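Local structure of hyaluronidase (Thermobaculum terrenum, 5DIY) at residues L35-A41 / G75-A81; V111-I116 / I156-I162; K186-W192 / Q215-W221; G253-N257 / F272-L276. The protein probably hydrolyses beta-linked N-acetylglucosamine from modified proteins, as a family 84 glycoside hydrolase of the O-GlcNAcase type. All coordinates share one frame; numbering follows the deposited sequence.

Interaction 1 (L35-A41 / G75-A81); sequences LNAYIYA and GINFTFA
Five backbone hydrogen bonds tie Asn36-Tyr40 to Asn77-Ala81 as parallel strands, from Asn77 N on Asn36 O (2.9 Å) to Ala81 N on Tyr40 O (3.0 Å). Between these ends, Tyr38 gives its N to Asn77 O and takes Thr79 N on its own O, and Tyr40 N goes to Thr79 O. Weaker CA-H contacts from Ala37 and Ile39 reach the oxygens of Asn77 and Thr79.

The aromatic contacts lie on one face of the sheet. Tyr38 and Phe78 run side by side, and Phe78 CE2 comes to the edge of the tyrosine ring, 3.6 Å from Tyr38 CE2. Their planes are 51° apart. With CG anti to the backbone N (chi1 -175°), the Phe78 ring also brings CZ to within 3.9 Å of Tyr40 CB. Beyond the two segments, Tyr38 OH bonds Glu11 and Tyr40 OH bonds Asp45.

On the other face Ile39 CG1 sits 3.7 Å from Thr79 CB; Ile39 CG2 also reaches Ala81 CB at 3.9 Å.

Helix 58-73 connects the strands and packs on Phe78, making this a classic beta-alpha-beta unit of a TIM barrel.

Interaction 2 (V111-I116 / I156-I162); sequences VHSIGI and ISTPQII
The carbonyl oxygen of Gln160 is held from strand 113-116 by two groups: Ile114 N donates a hydrogen bond of 2.9 Å to Gln160 O, and the CA-H of Ser113 adds a weaker contact. Ile162 O is gripped the same way, by Ile116 N at 2.9 Å and by the CA of Gly115. Gln160 N to His112 O and Ile162 N to Ile114 O complete a parallel ladder of four bonds.

At its start His112 and Gln160 lie side by side, ring and amide planes 45° apart. A chi1 of 63° sets the imidazole between backbone N and carbonyl carbon, which turns the ring edge to Gln160 OE1, in plane and 3.4 Å from His112 CE1. ND1, buried by this contact, has no hydrogen-bonding partner in the model. Ile156 CD1 closes in on His112 CB at 4.1 Å. Cutting His112 back to an alanine would remove the imidazole and would probably leave the Gln160 carboxamide without its neighbour, freer to turn. Further along, Ile162 CG2 rests on Gly115 CA at 3.9 Å.

The directional bonding across this contact is therefore carried by the backbone, while the side chains add van der Waals contact and one weakly polar imidazole-amide meeting.

Interaction 3 (K186-W192 / Q215-W221); sequences KNIDVFW and QRPATLW. With NAG (2-acetamido-2-deoxy-beta-D-glucopyranose), chain E.
Phe191 and Trp221 meet edge-to-face next to the bound sugar: the six-membered ring of Trp221 presents its edge to the face of Phe191, planes at 69° and centroids 5.1 Å apart. Trp221 CE3 stands over the rim of that face, and Trp221 CB touches Phe191 CD1 at 3.5 Å. On one face of the indole, the acetamido methyl C8 of NAG sits centrally, 3.4 Å above the plane, so this tryptophan forms a wall for the N-acetyl group. A chi1 of -180° points the indole away from its own backbone N and toward the sugar.

Behind the rings the strands are held by Thr219 N on Val190 O (3.0 Å) and Trp221 N on Trp192 O (2.9 Å); the bond from Trp192 N to Thr219 O is weak. A water with four partners joins the two segments ahead of the rings: it donates to Asp189 OD1 and Pro217 O and accepts from Val190 N and Thr219 OG1.

Farther out, Arg216 NH1 bonds a lone pair of Ile188 O at 3.0 Å, the oxygen lying in the guanidinium plane, while Lys186 CA covers one face of that group. Leu184 O and Leu214 O take its other nitrogens. Lys186 NZ reaches Gln215 OE1 at 2.8 Å from above the amide plane, just where a Schellman motif ends the preceding helix.

That helix, 204-214, covers Trp192 and Leu220 through Met207, while strands 160-164 and 251-256 flank the pair in the barrel sheet.

Interaction 4 (G253-N257 / F272-L276); sequences GIYAN and FAQYL
Ile254 and Ala256 of the last strand of the TIM barrel pack against Phe272 on the helix that follows that strand in the chain. Strand 253-256 and helix 272-276 run antiparallel, at 178°, with their axes 10.8 Å apart, so side chains bridge the space, mainly with apolar groups.

The tight part centres on the Phe272 ring. Ala256 CB lies over one face, 3.8 Å from the ring centroid and only 18° off the normal, a well-formed CH-pi contact. Leu276 CD1 from the same helix covers the opposite face, 3.5 Å above the plane, so the ring is sandwiched. Ile254 O comes to the ring edge, in plane, and Ile254 CG2 is 3.7 Å from Phe272 CE1. A chi1 of 167° swings the ring off the helix and onto the strand. With an alanine in place of Phe272, the flat surface between Ala256 and Leu276 would be gone, which would probably open a gap there and strip Ile254 CG2 of its cover.

Toward Tyr275 the contact is looser. Ile254 CD1 only grazes the edge of that ring, 4.3 Å from Tyr275 CE2, and the Tyr275 hydroxyl turns elsewhere, to Asp244 O. The outer side of the helix carries the partly exposed Gln274, whose NE2 bonds Ser287. At the other end of the strand, Asn257 belongs to the N-acetylglucosamine site, with its OD1 accepting from Gly12 N. The Ile254 side chain ends on the leucine, with Ile254 CD1 3.9 Å from Leu276 CD2.

How the interactions relate
All four contacts belong to one eight-stranded barrel. Interactions 1 and 2 join through neighbouring strands, with Thr79 OG1 2.7 Å from Ser113 OG; interactions 2 and 3 join where Ile161 O meets Asp189 N at 2.9 Å, and interactions 3 and 4 where Leu220 O meets Tyr255 N at 2.7 Å. Inside the barrel, Ile39 CD1 of interaction 1 touches both Phe191 CZ (3.4 Å) and Tyr255 CE2 (3.3 Å). The sugar site lies at the C-terminal strand ends: Trp221 and Asn257 from interactions 3 and 4 contact NAG directly, whereas the side chain of Ala41 in interaction 1 is about 8 Å from the sugar and that of Ile162 in interaction 2 about 11 Å.

Interaction 1 (L35-A41 / G75-A81)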
# COMPACT_ATOMS: atom_id res chain seq x y z
N LEU C 35 15.26 8.55 -8.54
CA LEU C 35 15.28 7.84 -7.25
C LEU C 35 16.66 7.21 -7.13
O LEU C 35 17.09 6.52 -8.05
CB LEU C 35 14.18 6.77 -7.20
CG LEU C 35 12.74 7.28 -7.28
CD1 LEU C 35 11.76 6.13 -7.44
CD2 LEU C 35 12.40 8.10 -6.05
N ASN C 36 17.35 7.46 -6.02
CA ASN C 36 18.78 7.14 -5.90
C ASN C 36 19.15 6.14 -4.80
O ASN C 36 20.32 6.04 -4.43
CB ASN C 36 19.57 8.44 -5.70
CG ASN C 36 19.35 9.05 -4.32
OD1 ASN C 36 18.42 8.67 -3.60
ND2 ASN C 36 20.19 10.00 -3.96
N ALA C 37 18.17 5.40 -4.29
CA ALA C 37 18.41 4.52 -3.14
C ALA C 37 17.46 3.34 -3.12
O ALA C 37 16.25 3.51 -3.27
CB ALA C 37 18.27 5.32 -1.86
N TYR C 38 18.01 2.14 -2.92
CA TYR C 38 17.22 0.92 -2.82
C TYR C 38 17.64 0.13 -1.60
O TYR C 38 18.84 -0.06 -1.38
CB TYR C 38 17.43 0.06 -4.07
CG TYR C 38 16.87 -1.34 -3.96
CD1 TYR C 38 15.50 -1.58 -4.13
CD2 TYR C 38 17.71 -2.43 -3.72
CE1 TYR C 38 14.99 -2.87 -4.04
CE2 TYR C 38 17.19 -3.72 -3.62
CZ TYR C 38 15.84 -3.93 -3.79
OH TYR C 38 15.34 -5.21 -3.70
N ILE C 39 16.67 -0.34 -0.82
CA ILE C 39 16.92 -1.24 0.30
C ILE C 39 16.35 -2.63 -0.00
O ILE C 39 15.15 -2.77 -0.28
CB ILE C 39 16.35 -0.72 1.63
CG1 ILE C 39 17.10 0.54 2.07
CG2 ILE C 39 16.47 -1.78 2.73
CD1 ILE C 39 16.36 1.38 3.09
N TYR C 40 17.21 -3.64 0.07
CA TYR C 40 16.79 -5.03 -0.03
C TYR C 40 16.33 -5.51 1.34
O TYR C 40 17.15 -5.64 2.25
CB TYR C 40 17.93 -5.91 -0.53
CG TYR C 40 17.54 -7.34 -0.67
CD1 TYR C 40 16.95 -7.81 -1.84
CD2 TYR C 40 17.71 -8.24 0.38
CE1 TYR C 40 16.57 -9.13 -1.97
CE2 TYR C 40 17.33 -9.57 0.26
CZ TYR C 40 16.76 -10.01 -0.93
OH TYR C 40 16.37 -11.32 -1.07
N ALA C 41 15.02 -5.77 1.49
CA ALA C 41 14.47 -6.28 2.75
C ALA C 41 13.14 -7.05 2.64
O ALA C 41 12.25 -6.84 3.46
CB ALA C 41 14.31 -5.11 3.72
N GLY C 75 22.94 4.80 -10.73
CA GLY C 75 23.06 5.86 -9.74
C GLY C 75 22.30 5.59 -8.45
O GLY C 75 21.92 6.52 -7.75
N ILE C 76 22.10 4.31 -8.14
CA ILE C 76 21.34 3.86 -6.99
C ILE C 76 22.30 3.34 -5.93
O ILE C 76 23.14 2.49 -6.23
CB ILE C 76 20.38 2.69 -7.34
CG1 ILE C 76 19.62 2.94 -8.66
CG2 ILE C 76 19.42 2.40 -6.19
CD1 ILE C 76 18.77 4.18 -8.67
N ASN C 77 22.17 3.82 -4.69
CA ASN C 77 22.88 3.23 -3.56
C ASN C 77 22.11 1.99 -3.11
O ASN C 77 20.94 2.09 -2.74
CB ASN C 77 22.99 4.23 -2.40
CG ASN C 77 23.90 3.75 -1.27
OD1 ASN C 77 24.85 2.99 -1.48
ND2 ASN C 77 23.62 4.20 -0.06
N PHE C 78 22.76 0.82 -3.19
CA PHE C 78 22.16 -0.44 -2.76
C PHE C 78 22.45 -0.66 -1.28
O PHE C 78 23.61 -0.66 -0.87
CB PHE C 78 22.74 -1.60 -3.58
CG PHE C 78 22.10 -2.94 -3.31
CD1 PHE C 78 22.42 -3.67 -2.17
CD2 PHE C 78 21.22 -3.51 -4.23
CE1 PHE C 78 21.85 -4.92 -1.94
CE2 PHE C 78 20.65 -4.75 -4.01
CZ PHE C 78 20.97 -5.46 -2.86
N THR C 79 21.39 -0.85 -0.49
CA THR C 79 21.50 -1.20 0.92
C THR C 79 20.99 -2.62 1.13
O THR C 79 19.88 -2.95 0.72
CB THR C 79 20.69 -0.22 1.79
OG1 THR C 79 21.24 1.09 1.67
CG2 THR C 79 20.70 -0.63 3.28
N PHE C 80 21.81 -3.45 1.77
CA PHE C 80 21.41 -4.78 2.18
C PHE C 80 20.89 -4.67 3.60
O PHE C 80 21.61 -4.18 4.48
CB PHE C 80 22.58 -5.77 2.14
CG PHE C 80 22.24 -7.12 2.70
CD1 PHE C 80 21.52 -8.04 1.94
CD2 PHE C 80 22.59 -7.46 4.00
CE1 PHE C 80 21.17 -9.28 2.46
CE2 PHE C 80 22.25 -8.70 4.53
CZ PHE C 80 21.54 -9.61 3.76
N ALA C 81 19.66 -5.11 3.84
CA ALA C 81 19.11 -5.14 5.20
C ALA C 81 18.99 -6.56 5.74
O ALA C 81 18.83 -7.52 4.98
CB ALA C 81 17.77 -4.44 5.26

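Interaction 2 (V111-I116 / I156-I162)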
# COMPACT_ATOMS: atom_id res chain seq x y z
N VAL C 111 29.03 -2.88 -1.14
CA VAL C 111 27.94 -2.32 -0.34
C VAL C 111 28.51 -1.78 0.97
O VAL C 111 29.10 -2.53 1.75
CB VAL C 111 26.84 -3.36 -0.06
CG1 VAL C 111 25.78 -2.81 0.90
CG2 VAL C 111 26.19 -3.83 -1.36
N HIS C 112 28.35 -0.47 1.18
CA HIS C 112 28.75 0.20 2.44
C HIS C 112 27.56 0.56 3.34
O HIS C 112 27.77 0.93 4.50
CB HIS C 112 29.57 1.46 2.14
CG HIS C 112 28.81 2.51 1.39
ND1 HIS C 112 28.10 3.51 2.02
CD2 HIS C 112 28.64 2.72 0.06
CE1 HIS C 112 27.53 4.28 1.11
NE2 HIS C 112 27.84 3.82 -0.09
N SER C 113 26.33 0.47 2.81
CA SER C 113 25.11 0.76 3.57
C SER C 113 24.41 -0.54 3.97
O SER C 113 24.09 -1.38 3.12
CB SER C 113 24.16 1.64 2.77
OG SER C 113 23.00 1.93 3.53
N ILE C 114 24.18 -0.70 5.27
CA ILE C 114 23.61 -1.91 5.83
C ILE C 114 22.38 -1.53 6.63
O ILE C 114 22.42 -0.60 7.43
CB ILE C 114 24.63 -2.65 6.72
CG1 ILE C 114 25.89 -3.06 5.92
CG2 ILE C 114 24.00 -3.88 7.39
CD1 ILE C 114 25.68 -4.14 4.87
N GLY C 115 21.28 -2.24 6.39
CA GLY C 115 20.05 -2.09 7.17
C GLY C 115 19.97 -3.13 8.27
O GLY C 115 20.20 -4.31 8.02
N ILE C 116 19.68 -2.70 9.50
CA ILE C 116 19.46 -3.65 10.60
C ILE C 116 18.12 -3.31 11.24
O ILE C 116 18.00 -2.32 11.97
CB ILE C 116 20.62 -3.65 11.64
CG1 ILE C 116 21.97 -3.85 10.92
CG2 ILE C 116 20.41 -4.76 12.67
CD1 ILE C 116 23.17 -3.89 11.84
N ILE C 156 35.74 -1.45 6.76
CA ILE C 156 35.59 -0.72 5.50
C ILE C 156 35.63 0.79 5.71
O ILE C 156 35.57 1.28 6.84
CB ILE C 156 34.28 -1.12 4.76
CG1 ILE C 156 33.04 -0.86 5.63
CG2 ILE C 156 34.34 -2.58 4.33
CD1 ILE C 156 31.76 -0.74 4.83
N SER C 157 35.73 1.52 4.60
CA SER C 157 35.68 2.99 4.60
C SER C 157 34.23 3.50 4.61
O SER C 157 33.41 3.07 3.80
CB SER C 157 36.39 3.53 3.36
OG SER C 157 37.70 2.98 3.24
N THR C 158 33.94 4.42 5.53
CA THR C 158 32.63 5.09 5.65
C THR C 158 31.41 4.15 5.61
O THR C 158 30.59 4.22 4.69
CB THR C 158 32.47 6.21 4.61
OG1 THR C 158 32.47 5.66 3.28
CG2 THR C 158 33.60 7.21 4.74
N PRO C 159 31.31 3.25 6.61
CA PRO C 159 30.11 2.42 6.71
C PRO C 159 28.94 3.25 7.19
O PRO C 159 29.13 4.28 7.84
CB PRO C 159 30.51 1.37 7.75
CG PRO C 159 31.48 2.08 8.62
CD PRO C 159 32.26 2.98 7.70
N GLN C 160 27.73 2.81 6.83
CA GLN C 160 26.50 3.48 7.23
C GLN C 160 25.50 2.43 7.64
O GLN C 160 25.30 1.45 6.92
CB GLN C 160 25.94 4.31 6.09
CG GLN C 160 26.67 5.61 5.87
CD GLN C 160 26.21 6.35 4.63
OE1 GLN C 160 25.77 5.74 3.66
NE2 GLN C 160 26.33 7.68 4.66
N ILE C 161 24.88 2.64 8.79
CA ILE C 161 23.81 1.78 9.26
C ILE C 161 22.52 2.59 9.30
O ILE C 161 22.49 3.73 9.78
CB ILE C 161 24.11 1.18 10.66
CG1 ILE C 161 25.33 0.24 10.58
CG2 ILE C 161 22.89 0.40 11.18
CD1 ILE C 161 25.89 -0.16 11.93
N ILE C 162 21.47 1.99 8.77
CA ILE C 162 20.11 2.48 8.97
C ILE C 162 19.39 1.40 9.77
O ILE C 162 19.49 0.21 9.45
CB ILE C 162 19.40 2.86 7.64
CG1 ILE C 162 18.01 3.44 7.92
CG2 ILE C 162 19.29 1.68 6.68
CD1 ILE C 162 17.44 4.25 6.78

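Interaction 3 (K186-W192 / Q215-W221)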
# COMPACT_ATOMS: atom_id res chain seq x y z
N LYS C 186 25.02 9.23 16.47
CA LYS C 186 24.14 10.16 15.72
C LYS C 186 24.05 9.86 14.23
O LYS C 186 23.02 10.15 13.61
CB LYS C 186 24.59 11.62 15.90
CG LYS C 186 24.63 12.15 17.32
CD LYS C 186 23.26 12.19 18.00
CE LYS C 186 23.37 12.77 19.40
NZ LYS C 186 22.50 12.05 20.38
N ASN C 187 25.11 9.31 13.66
CA ASN C 187 25.16 9.02 12.23
C ASN C 187 24.52 7.68 11.82
O ASN C 187 24.49 7.36 10.63
CB ASN C 187 26.61 9.11 11.75
CG ASN C 187 27.20 10.51 11.93
OD1 ASN C 187 26.50 11.52 11.86
ND2 ASN C 187 28.51 10.57 12.15
N ILE C 188 24.01 6.91 12.79
CA ILE C 188 23.14 5.78 12.50
C ILE C 188 21.75 6.35 12.18
O ILE C 188 21.18 7.09 12.99
CB ILE C 188 23.07 4.77 13.67
CG1 ILE C 188 24.46 4.14 13.87
CG2 ILE C 188 21.99 3.71 13.41
CD1 ILE C 188 24.54 3.04 14.92
N ASP C 189 21.24 6.03 11.00
CA ASP C 189 19.93 6.52 10.56
C ASP C 189 18.83 5.70 11.22
O ASP C 189 19.03 4.53 11.54
CB ASP C 189 19.82 6.46 9.03
CG ASP C 189 20.57 7.60 8.35
OD1 ASP C 189 20.29 8.77 8.67
OD2 ASP C 189 21.42 7.34 7.49
N VAL C 190 17.67 6.32 11.45
CA VAL C 190 16.55 5.68 12.14
C VAL C 190 15.26 5.84 11.36
O VAL C 190 14.84 6.95 11.06
CB VAL C 190 16.37 6.23 13.57
CG1 VAL C 190 15.16 5.60 14.26
CG2 VAL C 190 17.63 5.99 14.39
N PHE C 191 14.63 4.70 11.05
CA PHE C 191 13.37 4.68 10.29
C PHE C 191 12.17 5.05 11.15
O PHE C 191 12.19 4.93 12.38
CB PHE C 191 13.12 3.30 9.66
CG PHE C 191 13.65 3.13 8.26
CD1 PHE C 191 13.34 4.04 7.27
CD2 PHE C 191 14.42 2.02 7.93
CE1 PHE C 191 13.80 3.88 5.98
CE2 PHE C 191 14.88 1.84 6.63
CZ PHE C 191 14.57 2.78 5.66
N TRP C 192 11.12 5.48 10.47
CA TRP C 192 9.86 5.86 11.11
C TRP C 192 8.78 5.88 10.02
O TRP C 192 9.03 6.37 8.92
CB TRP C 192 10.03 7.24 11.74
CG TRP C 192 8.85 7.71 12.48
CD1 TRP C 192 7.93 8.60 12.05
CD2 TRP C 192 8.46 7.32 13.79
NE1 TRP C 192 6.97 8.79 13.00
CE2 TRP C 192 7.26 8.01 14.09
CE3 TRP C 192 8.98 6.44 14.74
CZ2 TRP C 192 6.60 7.86 15.30
CZ3 TRP C 192 8.31 6.29 15.95
CH2 TRP C 192 7.14 7.00 16.22
N GLN C 215 17.02 12.77 18.45
CA GLN C 215 18.17 13.69 18.40
C GLN C 215 18.84 13.68 17.02
O GLN C 215 20.05 13.88 16.92
CB GLN C 215 19.16 13.40 19.53
CG GLN C 215 18.55 13.52 20.92
CD GLN C 215 19.53 13.25 22.04
OE1 GLN C 215 20.72 13.51 21.91
NE2 GLN C 215 19.03 12.71 23.15
N ARG C 216 18.04 13.45 15.98
CA ARG C 216 18.50 13.45 14.59
C ARG C 216 17.28 13.50 13.68
O ARG C 216 16.19 13.09 14.09
CB ARG C 216 19.32 12.19 14.29
CG ARG C 216 18.49 10.91 14.15
CD ARG C 216 19.28 9.67 14.51
NE ARG C 216 19.61 9.66 15.94
CZ ARG C 216 20.50 8.87 16.52
NH1 ARG C 216 21.20 7.97 15.82
NH2 ARG C 216 20.70 8.99 17.83
N PRO C 217 17.44 13.98 12.43
CA PRO C 217 16.36 13.83 11.45
C PRO C 217 16.09 12.35 11.17
O PRO C 217 17.04 11.59 10.97
CB PRO C 217 16.91 14.53 10.20
CG PRO C 217 17.96 15.45 10.70
CD PRO C 217 18.57 14.75 11.88
N ALA C 218 14.83 11.95 11.18
CA ALA C 218 14.45 10.57 10.88
C ALA C 218 14.47 10.33 9.38
O ALA C 218 14.46 11.27 8.60
CB ALA C 218 13.06 10.27 11.42
N THR C 219 14.55 9.06 8.99
CA THR C 219 14.35 8.63 7.61
C THR C 219 12.96 8.02 7.57
O THR C 219 12.61 7.24 8.45
CB THR C 219 15.39 7.59 7.17
OG1 THR C 219 16.70 8.07 7.47
CG2 THR C 219 15.29 7.30 5.67
N LEU C 220 12.15 8.39 6.58
CA LEU C 220 10.79 7.87 6.50
C LEU C 220 10.76 6.54 5.75
O LEU C 220 11.23 6.45 4.61
CB LEU C 220 9.84 8.86 5.83
CG LEU C 220 9.27 9.97 6.72
CD1 LEU C 220 8.64 11.03 5.83
CD2 LEU C 220 8.24 9.42 7.72
N TRP C 221 10.22 5.52 6.42
CA TRP C 221 9.79 4.28 5.79
C TRP C 221 8.32 4.53 5.52
O TRP C 221 7.50 4.39 6.41
CB TRP C 221 9.98 3.11 6.77
CG TRP C 221 9.59 1.73 6.28
CD1 TRP C 221 8.53 1.39 5.48
CD2 TRP C 221 10.26 0.50 6.60
NE1 TRP C 221 8.51 0.04 5.28
CE2 TRP C 221 9.55 -0.53 5.95
CE3 TRP C 221 11.39 0.18 7.36
CZ2 TRP C 221 9.94 -1.87 6.03
CZ3 TRP C 221 11.77 -1.15 7.45
CH2 TRP C 221 11.04 -2.16 6.79
C1 NAG E . 4.82 -3.38 8.81
C2 NAG E . 6.21 -3.80 8.27
C3 NAG E . 6.30 -3.84 6.75
C4 NAG E . 4.93 -4.07 6.14
C5 NAG E . 4.03 -2.90 6.50
C6 NAG E . 2.61 -3.03 5.94
C7 NAG E . 7.37 -1.66 8.72
C8 NAG E . 8.56 -1.04 9.40
N2 NAG E . 7.27 -2.98 8.85
O3 NAG E . 7.20 -4.88 6.37
O4 NAG E . 5.03 -4.13 4.71
O5 NAG E . 4.00 -2.64 7.91
O6 NAG E . 2.00 -4.27 6.31
O7 NAG E . 6.55 -0.98 8.11
O HOH W 1 17.77 9.09 10.04

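Interaction 4 (G253-N257 / F272-L276)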
# COMPACT_ATOMS: atom_id res chain seq x y z
N GLY C 253 15.50 11.58 4.41
CA GLY C 253 15.05 10.94 3.19
C GLY C 253 13.80 10.11 3.39
O GLY C 253 13.33 9.95 4.52
N ILE C 254 13.25 9.61 2.29
CA ILE C 254 12.04 8.79 2.31
C ILE C 254 12.25 7.57 1.43
O ILE C 254 12.63 7.71 0.27
CB ILE C 254 10.78 9.56 1.83
CG1 ILE C 254 10.68 10.93 2.52
CG2 ILE C 254 9.53 8.71 2.07
CD1 ILE C 254 9.45 11.75 2.19
N TYR C 255 12.00 6.39 1.99
CA TYR C 255 11.89 5.15 1.22
C TYR C 255 10.42 4.71 1.16
O TYR C 255 9.78 4.54 2.20
CB TYR C 255 12.73 4.05 1.86
CG TYR C 255 14.23 4.25 1.76
CD1 TYR C 255 14.89 5.13 2.61
CD2 TYR C 255 14.98 3.54 0.82
CE1 TYR C 255 16.27 5.30 2.53
CE2 TYR C 255 16.36 3.71 0.73
CZ TYR C 255 17.00 4.59 1.59
OH TYR C 255 18.36 4.75 1.51
N ALA C 256 9.91 4.50 -0.05
CA ALA C 256 8.55 4.01 -0.25
C ALA C 256 8.55 2.49 -0.27
O ALA C 256 9.30 1.88 -1.03
CB ALA C 256 7.98 4.54 -1.55
N ASN C 257 7.73 1.87 0.58
CA ASN C 257 7.47 0.43 0.50
C ASN C 257 6.37 0.16 -0.54
O ASN C 257 5.21 0.52 -0.31
CB ASN C 257 7.08 -0.14 1.88
CG ASN C 257 7.23 -1.66 1.96
OD1 ASN C 257 7.77 -2.29 1.06
ND2 ASN C 257 6.74 -2.24 3.03
N PHE C 272 5.27 9.79 -6.37
CA PHE C 272 6.19 9.86 -5.23
C PHE C 272 7.51 10.53 -5.62
O PHE C 272 7.95 11.46 -4.94
CB PHE C 272 6.39 8.44 -4.69
CG PHE C 272 7.52 8.27 -3.71
CD1 PHE C 272 7.45 8.82 -2.44
CD2 PHE C 272 8.63 7.50 -4.04
CE1 PHE C 272 8.48 8.64 -1.52
CE2 PHE C 272 9.67 7.32 -3.13
CZ PHE C 272 9.59 7.89 -1.86
N ALA C 273 8.10 10.11 -6.74
CA ALA C 273 9.36 10.69 -7.25
C ALA C 273 9.24 12.17 -7.63
O ALA C 273 10.16 12.95 -7.38
CB ALA C 273 9.86 9.89 -8.44
N GLN C 274 8.12 12.55 -8.24
CA GLN C 274 7.87 13.96 -8.54
C GLN C 274 7.72 14.81 -7.28
O GLN C 274 8.24 15.92 -7.23
CB GLN C 274 6.64 14.14 -9.45
CG GLN C 274 6.87 13.64 -10.88
CD GLN C 274 6.03 14.37 -11.90
OE1 GLN C 274 6.54 14.89 -12.90
NE2 GLN C 274 4.73 14.43 -11.66
N TYR C 275 7.04 14.28 -6.26
CA TYR C 275 6.95 14.96 -4.96
C TYR C 275 8.34 15.19 -4.38
O TYR C 275 8.64 16.30 -3.95
CB TYR C 275 6.08 14.18 -3.94
CG TYR C 275 6.27 14.65 -2.51
CD1 TYR C 275 5.60 15.77 -2.02
CD2 TYR C 275 7.18 14.00 -1.66
CE1 TYR C 275 5.79 16.22 -0.72
CE2 TYR C 275 7.37 14.44 -0.36
CZ TYR C 275 6.68 15.55 0.11
OH TYR C 275 6.87 15.97 1.40
N LEU C 276 9.17 14.15 -4.36
CA LEU C 276 10.53 14.27 -3.81
C LEU C 276 11.36 15.31 -4.59
O LEU C 276 12.12 16.05 -3.98
CB LEU C 276 11.26 12.93 -3.82
CG LEU C 276 10.69 11.78 -2.98
CD1 LEU C 276 11.42 10.50 -3.33
CD2 LEU C 276 10.75 12.07 -1.48